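Local coordinates for protein L-Ribose isomerase (Acinetobacter, PDB 4Q0S) that isomerises the rare sugar L-ribose, probably to L-ribulose at a metal site inside its cupin barrel, which here holds cobalt (II) and ribitol, at residues Thr123-Val128 / Arg214-Tyr219; Ala55-Ala60 / Glu69-Met74; Ser173-Leu178 / Leu198-Cys203. All blocks are in the same frame, centred on the assembly; numbering follows the deposited sequence.

The three contacts lie in one cupin barrel and come along the chain as interaction 2, then interaction 1 with interaction 3 nested in the loop it closes. Interactions 1 and 3 sit on opposing sheets, centres about 17 Å apart, and meet at the cobalt: Glu-124 comes from one sheet and His-199 from the other, and both contacts touch ribitol. Interaction 2 lies about 23 Å from interaction 1 and about 15 Å from interaction 3, centre to centre. Its strand 73-82 belongs to the same sheet as interaction 1, and Glu-72 hydrogen-bonds Tyr-175 of interaction 3. The metal centre thus joins both sheets, while interaction 2 lies toward the barrel's periphery.

Interaction 1. Residues Thr123-Val128 / Arg214-Tyr219; sequences TESYEV and REVSTY. With CO (cobalt (II) ion), chain B; RB0 (D-ribitol), chain C.
Glu-124 and Glu-215 reach the same side of the sheet by different torsions: CG of Glu-124 stands anti to its carbonyl carbon (chi1 -53°), whereas Glu-215 sends CG anti to the backbone N (chi1 177°). Their carboxylates stack with planes 20° apart and the two OE1 atoms at 3.4 Å, two acceptors with no hydrogen bond between them. The groups have separate work. Glu-124 OE2 binds cobalt at 1.9 Å, beside ribitol O4 and O5 and His-117, His-119 and His-199; Glu-215 OE2 accepts a hydrogen bond from ribitol O3 (3.2 Å) and forms a salt bridge with Lys-104. Tyr-126 OH donates to Glu-124 OE1 (2.7 Å), nearly along its C-O bond, which helps fix the rotation of the metal-binding carboxylate. Glu-215 OE1 lies at the edge of the Tyr-126 ring, in its plane.

On the other face Glu-127 and Arg-214 extend alongside each other in the same direction. The planes of their charged groups are nearly parallel, yet Glu-127 OE2 and Arg-214 NE remain 4.0 Å apart, too far for a salt bridge. The stronger partners lie elsewhere: Glu-127 OE1 pairs with Lys-190 and with Arg-214 of the second subunit, and Arg-214 reciprocates with Glu-127 of that subunit.

Backbone bonds join the strands antiparallel, with Glu-127 and Arg-214 a hydrogen-bonded pair (Arg-214 N to Glu-127 O, 2.8 Å). Ser-125 OG adds a bond to Val-216 O (2.7 Å) on a lone pair in the carbonyl plane. At the far end Thr-218 OG1 accepts from Thr-123 N and Thr-218 N donates to Thr-123 O. One sheet face thus serves a subunit interface and the other the three-histidine, one-glutamate metal site of a cupin barrel.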
loop_
_atom_site.group_PDB
_atom_site.type_symbol
_atom_site.label_atom_id
_atom_site.label_comp_id
_atom_site.label_asym_id
_atom_site.label_seq_id
_atom_site.Cartn_x
_atom_site.Cartn_y
_atom_site.Cartn_z
ATOM N N THR A 123 -10.101 4.634 26.473
ATOM C CA THR A 123 -10.032 3.232 26.090
ATOM C C THR A 123 -9.425 3.237 24.676
ATOM O O THR A 123 -9.866 3.999 23.805
ATOM C CB THR A 123 -11.433 2.586 26.045
ATOM O OG1 THR A 123 -11.901 2.360 27.382
ATOM C CG2 THR A 123 -11.386 1.262 25.285
ATOM N N GLU A 124 -8.422 2.388 24.456
ATOM C CA GLU A 124 -7.730 2.311 23.168
ATOM C C GLU A 124 -7.946 0.978 22.447
ATOM O O GLU A 124 -8.401 0.000 23.040
ATOM C CB GLU A 124 -6.218 2.488 23.375
ATOM C CG GLU A 124 -5.805 3.728 24.166
ATOM C CD GLU A 124 -4.338 3.708 24.594
ATOM O OE1 GLU A 124 -3.607 2.758 24.246
ATOM O OE2 GLU A 124 -3.913 4.646 25.295
ATOM N N SER A 125 -7.607 0.966 21.159
ATOM C CA SER A 125 -7.679 -0.226 20.320
ATOM C C SER A 125 -6.471 -0.108 19.393
ATOM O O SER A 125 -6.131 0.999 18.952
ATOM C CB SER A 125 -8.974 -0.267 19.502
ATOM O OG SER A 125 -8.931 0.633 18.404
ATOM N N TYR A 126 -5.813 -1.232 19.112
ATOM C CA TYR A 126 -4.627 -1.215 18.263
ATOM C C TYR A 126 -4.761 -2.011 16.980
ATOM O O TYR A 126 -5.352 -3.088 16.956
ATOM C CB TYR A 126 -3.406 -1.765 19.012
ATOM C CG TYR A 126 -3.217 -1.224 20.403
ATOM C CD1 TYR A 126 -3.182 0.146 20.637
ATOM C CD2 TYR A 126 -3.062 -2.089 21.488
ATOM C CE1 TYR A 126 -2.998 0.650 21.917
ATOM C CE2 TYR A 126 -2.875 -1.600 22.776
ATOM C CZ TYR A 126 -2.846 -0.228 22.985
ATOM O OH TYR A 126 -2.687 0.267 24.257
ATOM N N GLU A 127 -4.171 -1.474 15.923
ATOM C CA GLU A 127 -4.150 -2.112 14.617
ATOM C C GLU A 127 -2.713 -1.953 14.124
ATOM O O GLU A 127 -2.270 -0.836 13.869
ATOM C CB GLU A 127 -5.110 -1.397 13.658
ATOM C CG GLU A 127 -5.129 -1.969 12.250
ATOM C CD GLU A 127 -5.761 -1.023 11.240
ATOM O OE1 GLU A 127 -6.839 -0.465 11.531
ATOM O OE2 GLU A 127 -5.181 -0.850 10.149
ATOM N N VAL A 128 -1.972 -3.051 14.019
ATOM C CA VAL A 128 -0.598 -2.958 13.548
ATOM C C VAL A 128 -0.610 -2.822 12.027
ATOM O O VAL A 128 -1.260 -3.600 11.331
ATOM C CB VAL A 128 0.235 -4.202 13.958
ATOM C CG1 VAL A 128 1.634 -4.137 13.325
ATOM C CG2 VAL A 128 0.355 -4.266 15.487
ATOM N N ARG A 214 -1.918 1.905 14.140
ATOM C CA ARG A 214 -3.027 2.827 14.043
ATOM C C ARG A 214 -3.836 2.686 15.339
ATOM O O ARG A 214 -4.290 1.593 15.683
ATOM C CB ARG A 214 -3.881 2.465 12.824
ATOM C CG ARG A 214 -5.070 3.375 12.588
ATOM C CD ARG A 214 -5.893 2.869 11.407
ATOM N NE ARG A 214 -5.283 3.158 10.106
ATOM C CZ ARG A 214 -5.678 4.151 9.310
ATOM N NH1 ARG A 214 -5.077 4.351 8.145
ATOM N NH2 ARG A 214 -6.678 4.940 9.685
ATOM N N GLU A 215 -3.989 3.779 16.080
ATOM C CA GLU A 215 -4.768 3.723 17.308
ATOM C C GLU A 215 -6.106 4.419 17.134
ATOM O O GLU A 215 -6.175 5.541 16.638
ATOM C CB GLU A 215 -4.028 4.375 18.483
ATOM C CG GLU A 215 -4.873 4.381 19.769
ATOM C CD GLU A 215 -4.197 5.078 20.927
ATOM O OE1 GLU A 215 -3.158 4.573 21.388
ATOM O OE2 GLU A 215 -4.706 6.133 21.378
ATOM N N VAL A 216 -7.169 3.729 17.532
ATOM C CA VAL A 216 -8.514 4.271 17.473
ATOM C C VAL A 216 -8.992 4.211 18.919
ATOM O O VAL A 216 -9.171 3.131 19.480
ATOM C CB VAL A 216 -9.432 3.421 16.559
ATOM C CG1 VAL A 216 -10.873 3.841 16.733
ATOM C CG2 VAL A 216 -9.025 3.610 15.107
ATOM N N SER A 217 -9.172 5.372 19.532
ATOM C CA SER A 217 -9.581 5.399 20.927
ATOM C C SER A 217 -10.618 6.471 21.181
ATOM O O SER A 217 -11.080 7.143 20.254
ATOM C CB SER A 217 -8.366 5.684 21.802
ATOM O OG SER A 217 -7.981 7.041 21.658
ATOM N N THR A 218 -10.990 6.616 22.450
ATOM C CA THR A 218 -11.934 7.645 22.841
ATOM C C THR A 218 -11.088 8.913 22.948
ATOM O O THR A 218 -9.859 8.849 22.841
ATOM C CB THR A 218 -12.624 7.311 24.199
ATOM O OG1 THR A 218 -11.638 7.065 25.202
ATOM C CG2 THR A 218 -13.501 6.069 24.062
ATOM N N TYR A 219 -11.736 10.054 23.159
ATOM C CA TYR A 219 -11.044 11.340 23.227
ATOM C C TYR A 219 -9.752 11.365 24.040
ATOM O O TYR A 219 -9.672 10.793 25.126
ATOM C CB TYR A 219 -11.989 12.411 23.767
ATOM C CG TYR A 219 -11.482 13.821 23.583
ATOM C CD1 TYR A 219 -11.582 14.464 22.351
ATOM C CD2 TYR A 219 -10.910 14.521 24.647
ATOM C CE1 TYR A 219 -11.128 15.772 22.180
ATOM C CE2 TYR A 219 -10.452 15.834 24.491
ATOM C CZ TYR A 219 -10.567 16.451 23.256
ATOM O OH TYR A 219 -10.137 17.748 23.099
HETATM CO CO CO B . -2.285 4.754 26.351
HETATM C C1 RB0 C . 0.897 7.827 24.619
HETATM O O1 RB0 C . 1.646 8.953 25.042
HETATM C C2 RB0 C . -0.359 8.294 23.899
HETATM O O2 RB0 C . -1.287 8.832 24.838
HETATM C C3 RB0 C . -0.993 7.131 23.105
HETATM O O3 RB0 C . -2.023 7.629 22.263
HETATM C C4 RB0 C . -1.551 6.020 24.001
HETATM O O4 RB0 C . -1.789 6.524 25.307
HETATM C C5 RB0 C . -0.572 4.851 24.063
HETATM O O5 RB0 C . -1.162 3.753 24.757
HETATM O O HOH W 1 -7.069 0.423 15.975
#

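Interaction 2. Residues Ala55-Ala60 / Glu69-Met74; sequences ADQYDA and EPYEAM
Tyr-71, Gln-57 and Ala-60 bury the most surface here, with the tyrosine ring at the centre. Ala-60 lies over one face of that ring: its CA is 3.7 Å from the centroid and 16° off the normal, a CH-pi contact. Its CB rests nearer the root of the tyrosine, 3.6 Å from Tyr-71 CG. The backbone carbon of Asp-59 covers the same face toward the rim, while Asp-59 CB approaches the hydroxyl end, 3.6 Å from Tyr-71 OH. A type I turn from Gln-57 to Ala-60 presents these backbone and methyl groups to the ring.

Gln-57 approaches from the edge. CG is anti to the carbonyl carbon and the chain bends at chi2, which brings OE1 to the backbone of Tyr-71 and Glu-72. There OE1 accepts a hydrogen bond from Glu-72 N, 2.6 Å long and nearly straight at 165°, with the donor somewhat out of the carbonyl plane. The same oxygen sits close to the plane of the Tyr-71 ring, 3.5 Å from CD1; the amide itself is turned 45° to the ring. Gln-57 NE2 is occupied as well, donating to Asp-56 OD1 at 2.6 Å. Bonds at both ends of the amide fix its flip.

Asp-56 and Glu-72 also meet the charge of Arg-171, each in a salt bridge, so the two acids share a cation despite their like charge. Glu-72 OE2 also takes the hydroxyl of Tyr-175. At the hydroxyl end a water lies in the plane of the Tyr-71 ring, 2.6 Å from Tyr-71 OH. The arrangement is a side-chain-to-backbone bridge beside an aromatic packed on a type I turn, joining the loop after strand 50-52 to the approach into strand 73-82 of the cupin barrel.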
loop_
_atom_site.group_PDB
_atom_site.type_symbol
_atom_site.label_atom_id
_atom_site.label_comp_id
_atom_site.label_asym_id
_atom_site.label_seq_id
_atom_site.Cartn_x
_atom_site.Cartn_y
_atom_site.Cartn_z
ATOM N N ALA A 55 13.769 13.516 30.624
ATOM C CA ALA A 55 15.112 14.036 30.385
ATOM C C ALA A 55 16.175 12.978 30.102
ATOM O O ALA A 55 17.010 13.159 29.218
ATOM C CB ALA A 55 15.545 14.890 31.574
ATOM N N ASP A 56 16.160 11.880 30.847
ATOM C CA ASP A 56 17.156 10.842 30.631
ATOM C C ASP A 56 16.857 9.967 29.412
ATOM O O ASP A 56 17.599 9.027 29.120
ATOM C CB ASP A 56 17.294 9.966 31.882
ATOM C CG ASP A 56 15.964 9.440 32.373
ATOM O OD1 ASP A 56 15.204 8.887 31.551
ATOM O OD2 ASP A 56 15.681 9.573 33.583
ATOM N N GLN A 57 15.776 10.276 28.700
ATOM C CA GLN A 57 15.413 9.497 27.520
ATOM C C GLN A 57 15.974 10.097 26.244
ATOM O O GLN A 57 15.966 9.461 25.192
ATOM C CB GLN A 57 13.894 9.358 27.415
ATOM C CG GLN A 57 13.323 8.474 28.506
ATOM C CD GLN A 57 14.086 7.171 28.625
ATOM O OE1 GLN A 57 14.030 6.320 27.739
ATOM N NE2 GLN A 57 14.822 7.017 29.717
ATOM N N TYR A 58 16.466 11.326 26.342
ATOM C CA TYR A 58 17.051 11.989 25.190
ATOM C C TYR A 58 18.313 11.262 24.755
ATOM O O TYR A 58 18.764 11.414 23.621
ATOM C CB TYR A 58 17.347 13.449 25.527
ATOM C CG TYR A 58 16.112 14.311 25.452
ATOM C CD1 TYR A 58 15.661 14.802 24.226
ATOM C CD2 TYR A 58 15.357 14.587 26.591
ATOM C CE1 TYR A 58 14.490 15.545 24.136
ATOM C CE2 TYR A 58 14.179 15.327 26.511
ATOM C CZ TYR A 58 13.751 15.800 25.281
ATOM O OH TYR A 58 12.567 16.501 25.189
ATOM N N ASP A 59 18.873 10.452 25.650
ATOM C CA ASP A 59 20.072 9.697 25.311
ATOM C C ASP A 59 19.773 8.706 24.193
ATOM O O ASP A 59 20.670 8.027 23.698
ATOM C CB ASP A 59 20.619 8.940 26.526
ATOM C CG ASP A 59 21.522 9.800 27.396
ATOM O OD1 ASP A 59 22.242 10.661 26.847
ATOM O OD2 ASP A 59 21.528 9.602 28.628
ATOM N N ALA A 60 18.507 8.608 23.807
ATOM C CA ALA A 60 18.144 7.709 22.727
ATOM C C ALA A 60 18.831 8.228 21.469
ATOM O O ALA A 60 19.148 7.463 20.560
ATOM C CB ALA A 60 16.636 7.697 22.532
ATOM N N GLU A 69 18.574 0.268 20.923
ATOM C CA GLU A 69 18.645 0.423 22.368
ATOM C C GLU A 69 17.298 0.717 23.024
ATOM O O GLU A 69 16.427 1.352 22.430
ATOM C CB GLU A 69 19.634 1.537 22.715
ATOM C CG GLU A 69 21.042 1.280 22.203
ATOM C CD GLU A 69 21.965 2.453 22.446
ATOM O OE1 GLU A 69 21.688 3.555 21.923
ATOM O OE2 GLU A 69 22.970 2.277 23.161
ATOM N N PRO A 70 17.114 0.253 24.271
ATOM C CA PRO A 70 15.865 0.472 25.003
ATOM C C PRO A 70 15.694 1.873 25.592
ATOM O O PRO A 70 16.322 2.227 26.596
ATOM C CB PRO A 70 15.905 -0.607 26.082
ATOM C CG PRO A 70 17.375 -0.723 26.378
ATOM C CD PRO A 70 17.987 -0.696 24.989
ATOM N N TYR A 71 14.844 2.669 24.950
ATOM C CA TYR A 71 14.543 4.016 25.412
ATOM C C TYR A 71 13.046 4.238 25.246
ATOM O O TYR A 71 12.386 3.511 24.499
ATOM C CB TYR A 71 15.337 5.052 24.613
ATOM C CG TYR A 71 16.785 5.157 25.045
ATOM C CD1 TYR A 71 17.139 5.876 26.189
ATOM C CD2 TYR A 71 17.794 4.504 24.339
ATOM C CE1 TYR A 71 18.464 5.941 26.624
ATOM C CE2 TYR A 71 19.124 4.559 24.764
ATOM C CZ TYR A 71 19.450 5.280 25.908
ATOM O OH TYR A 71 20.757 5.329 26.344
ATOM N N GLU A 72 12.509 5.224 25.958
ATOM C CA GLU A 72 11.087 5.514 25.881
ATOM C C GLU A 72 10.881 6.796 25.081
ATOM O O GLU A 72 11.068 7.913 25.580
ATOM C CB GLU A 72 10.498 5.608 27.300
ATOM C CG GLU A 72 10.855 4.359 28.120
ATOM C CD GLU A 72 10.242 4.305 29.513
ATOM O OE1 GLU A 72 9.938 5.367 30.095
ATOM O OE2 GLU A 72 10.084 3.180 30.030
ATOM N N ALA A 73 10.510 6.601 23.818
ATOM C CA ALA A 73 10.288 7.687 22.877
ATOM C C ALA A 73 9.488 7.135 21.700
ATOM O O ALA A 73 9.601 5.953 21.355
ATOM C CB ALA A 73 11.620 8.237 22.396
ATOM N N MET A 74 8.691 7.993 21.075
ATOM C CA MET A 74 7.864 7.560 19.961
ATOM C C MET A 74 7.335 8.760 19.211
ATOM O O MET A 74 7.491 9.903 19.644
ATOM C CB MET A 74 6.668 6.770 20.483
ATOM C CG MET A 74 5.651 7.675 21.173
ATOM S SD MET A 74 4.397 6.794 22.096
ATOM C CE MET A 74 3.534 5.980 20.734
HETATM O O HOH W 2 21.545 6.093 22.258
HETATM O O HOH W 3 21.183 6.218 28.803
#

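Interaction 3. Residues Ser173-Leu178 / Leu198-Cys203; sequences SSYEKL and LHAFRC. With CO (cobalt (II) ion), chain B; RB0 (D-ribitol), chain C.
A type I turn from Tyr-175 to Leu-178, closed by the backbone bond from Leu-178 N to Tyr-175 O (2.9 Å), lies against strand 199-202, and no hydrogen bond joins the two segments. Leu-178 carries the packing. CG stands anti to the carbonyl carbon (chi1 -68°), which turns the branch toward the strand; there its two methyls take different neighbours. Leu-178 CD2 presses on the strand, 3.5 Å from His-199 C and 3.6 Å from Ala-200 CB, while Leu-178 CD1 meets Leu-198 CB at 4.0 Å. The two leucine side chains cross at about a right angle. Leu-198 CD1 also touches CB of Lys-177 at 3.9 Å, before the rest of the lysine turns off to the surface.

Ala-200 CB touches both Leu-178 and Tyr-175, the ring through CE2 at 3.9 Å. Tyr-175 OH is hydrogen-bonded to Glu-72 OE2.

His-199 and Phe-201 point away from the turn, into the barrel. His-199 NE2 binds cobalt at 2.3 Å, with ribitol O5 near the ring plane; its ND1 is hydrogen-bonded to His-197 O, which would help hold the ring's rotation. Ribitol O5 also lies at the edge of the Phe-201 ring, 3.7 Å from CE2.

Strand 199-202 runs between strands 132-137 and 113-118, antiparallel to both, so the turn packs on the outer face of this sheet while the metal lies on its inner one.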
loop_
_atom_site.group_PDB
_atom_site.type_symbol
_atom_site.label_atom_id
_atom_site.label_comp_id
_atom_site.label_asym_id
_atom_site.label_seq_id
_atom_site.Cartn_x
_atom_site.Cartn_y
_atom_site.Cartn_z
ATOM N N SER A 173 11.641 -1.018 36.841
ATOM C CA SER A 173 10.567 -1.247 37.801
ATOM C C SER A 173 9.201 -0.713 37.382
ATOM O O SER A 173 8.176 -1.180 37.879
ATOM C CB SER A 173 10.949 -0.658 39.164
ATOM O OG SER A 173 11.067 0.749 39.100
ATOM N N SER A 174 9.171 0.255 36.472
ATOM C CA SER A 174 7.892 0.807 36.041
ATOM C C SER A 174 7.070 -0.236 35.282
ATOM O O SER A 174 5.858 -0.087 35.123
ATOM C CB SER A 174 8.109 2.042 35.157
ATOM O OG SER A 174 8.713 1.696 33.922
ATOM N N TYR A 175 7.734 -1.299 34.835
ATOM C CA TYR A 175 7.076 -2.360 34.075
ATOM C C TYR A 175 6.609 -3.556 34.912
ATOM O O TYR A 175 5.868 -4.408 34.419
ATOM C CB TYR A 175 8.013 -2.868 32.974
ATOM C CG TYR A 175 8.329 -1.852 31.896
ATOM C CD1 TYR A 175 9.217 -0.802 32.133
ATOM C CD2 TYR A 175 7.724 -1.936 30.639
ATOM C CE1 TYR A 175 9.495 0.139 31.146
ATOM C CE2 TYR A 175 7.993 -0.999 29.643
ATOM C CZ TYR A 175 8.878 0.037 29.901
ATOM O OH TYR A 175 9.135 0.973 28.920
ATOM N N GLU A 176 7.048 -3.604 36.168
ATOM C CA GLU A 176 6.722 -4.686 37.097
ATOM C C GLU A 176 5.301 -5.232 37.049
ATOM O O GLU A 176 5.102 -6.437 36.923
ATOM C CB GLU A 176 7.021 -4.248 38.532
ATOM C CG GLU A 176 8.458 -4.437 38.973
ATOM C CD GLU A 176 8.885 -5.891 38.936
ATOM O OE1 GLU A 176 9.391 -6.337 37.885
ATOM O OE2 GLU A 176 8.700 -6.590 39.956
ATOM N N LYS A 177 4.318 -4.348 37.159
ATOM C CA LYS A 177 2.913 -4.752 37.161
ATOM C C LYS A 177 2.305 -5.112 35.806
ATOM O O LYS A 177 1.189 -5.636 35.745
ATOM C CB LYS A 177 2.059 -3.654 37.806
ATOM C CG LYS A 177 2.198 -3.542 39.315
ATOM C CD LYS A 177 1.336 -2.405 39.840
ATOM C CE LYS A 177 1.085 -2.520 41.336
ATOM N NZ LYS A 177 2.329 -2.454 42.146
ATOM N N LEU A 178 3.015 -4.824 34.720
ATOM C CA LEU A 178 2.501 -5.132 33.386
ATOM C C LEU A 178 2.964 -6.528 33.001
ATOM O O LEU A 178 3.719 -6.712 32.043
ATOM C CB LEU A 178 3.001 -4.096 32.369
ATOM C CG LEU A 178 2.434 -2.685 32.564
ATOM C CD1 LEU A 178 2.881 -2.114 33.910
ATOM C CD2 LEU A 178 2.899 -1.785 31.419
ATOM N N LEU A 198 -3.099 -0.568 33.043
ATOM C CA LEU A 198 -1.707 -0.216 32.809
ATOM C C LEU A 198 -1.260 -0.879 31.515
ATOM O O LEU A 198 -1.555 -2.050 31.269
ATOM C CB LEU A 198 -0.819 -0.719 33.944
ATOM C CG LEU A 198 -0.879 0.000 35.290
ATOM C CD1 LEU A 198 -0.187 -0.860 36.340
ATOM C CD2 LEU A 198 -0.210 1.368 35.175
ATOM N N HIS A 199 -0.552 -0.131 30.680
ATOM C CA HIS A 199 -0.065 -0.693 29.435
ATOM C C HIS A 199 1.165 0.032 28.920
ATOM O O HIS A 199 1.437 1.178 29.283
ATOM C CB HIS A 199 -1.165 -0.698 28.365
ATOM C CG HIS A 199 -1.733 0.654 28.062
ATOM N ND1 HIS A 199 -2.594 1.310 28.914
ATOM C CD2 HIS A 199 -1.543 1.483 27.008
ATOM C CE1 HIS A 199 -2.909 2.487 28.399
ATOM N NE2 HIS A 199 -2.284 2.617 27.243
ATOM N N ALA A 200 1.916 -0.682 28.091
ATOM C CA ALA A 200 3.129 -0.188 27.472
ATOM C C ALA A 200 3.359 -1.091 26.267
ATOM O O ALA A 200 2.779 -2.173 26.173
ATOM C CB ALA A 200 4.308 -0.300 28.445
ATOM N N PHE A 201 4.184 -0.643 25.333
ATOM C CA PHE A 201 4.468 -1.455 24.169
ATOM C C PHE A 201 5.760 -1.022 23.507
ATOM O O PHE A 201 6.199 0.114 23.666
ATOM C CB PHE A 201 3.295 -1.409 23.181
ATOM C CG PHE A 201 2.925 -0.025 22.712
ATOM C CD1 PHE A 201 3.628 0.588 21.677
ATOM C CD2 PHE A 201 1.844 0.649 23.280
ATOM C CE1 PHE A 201 3.253 1.857 21.211
ATOM C CE2 PHE A 201 1.461 1.916 22.822
ATOM C CZ PHE A 201 2.168 2.519 21.783
ATOM N N ARG A 202 6.377 -1.945 22.781
ATOM C CA ARG A 202 7.623 -1.652 22.099
ATOM C C ARG A 202 7.669 -2.358 20.756
ATOM O O ARG A 202 6.860 -3.242 20.465
ATOM C CB ARG A 202 8.825 -2.151 22.911
ATOM C CG ARG A 202 9.004 -3.669 22.830
ATOM C CD ARG A 202 10.375 -4.141 23.328
ATOM N NE ARG A 202 10.578 -5.563 23.051
ATOM C CZ ARG A 202 11.705 -6.226 23.294
ATOM N NH1 ARG A 202 12.748 -5.600 23.827
ATOM N NH2 ARG A 202 11.794 -7.517 22.990
ATOM N N CYS A 203 8.644 -1.948 19.958
ATOM C CA CYS A 203 8.918 -2.545 18.673
ATOM C C CYS A 203 10.085 -3.478 18.991
ATOM O O CYS A 203 11.029 -3.073 19.668
ATOM C CB CYS A 203 9.376 -1.474 17.681
ATOM S SG CYS A 203 10.001 -2.126 16.121
HETATM CO CO CO B . -2.285 4.754 26.351
HETATM C C1 RB0 C . 0.897 7.827 24.619
HETATM O O1 RB0 C . 1.646 8.953 25.042
HETATM C C2 RB0 C . -0.359 8.294 23.899
HETATM O O2 RB0 C . -1.287 8.832 24.838
HETATM C C3 RB0 C . -0.993 7.131 23.105
HETATM O O3 RB0 C . -2.023 7.629 22.263
HETATM C C4 RB0 C . -1.551 6.020 24.001
HETATM O O4 RB0 C . -1.789 6.524 25.307
HETATM C C5 RB0 C . -0.572 4.851 24.063
HETATM O O5 RB0 C . -1.162 3.753 24.757
#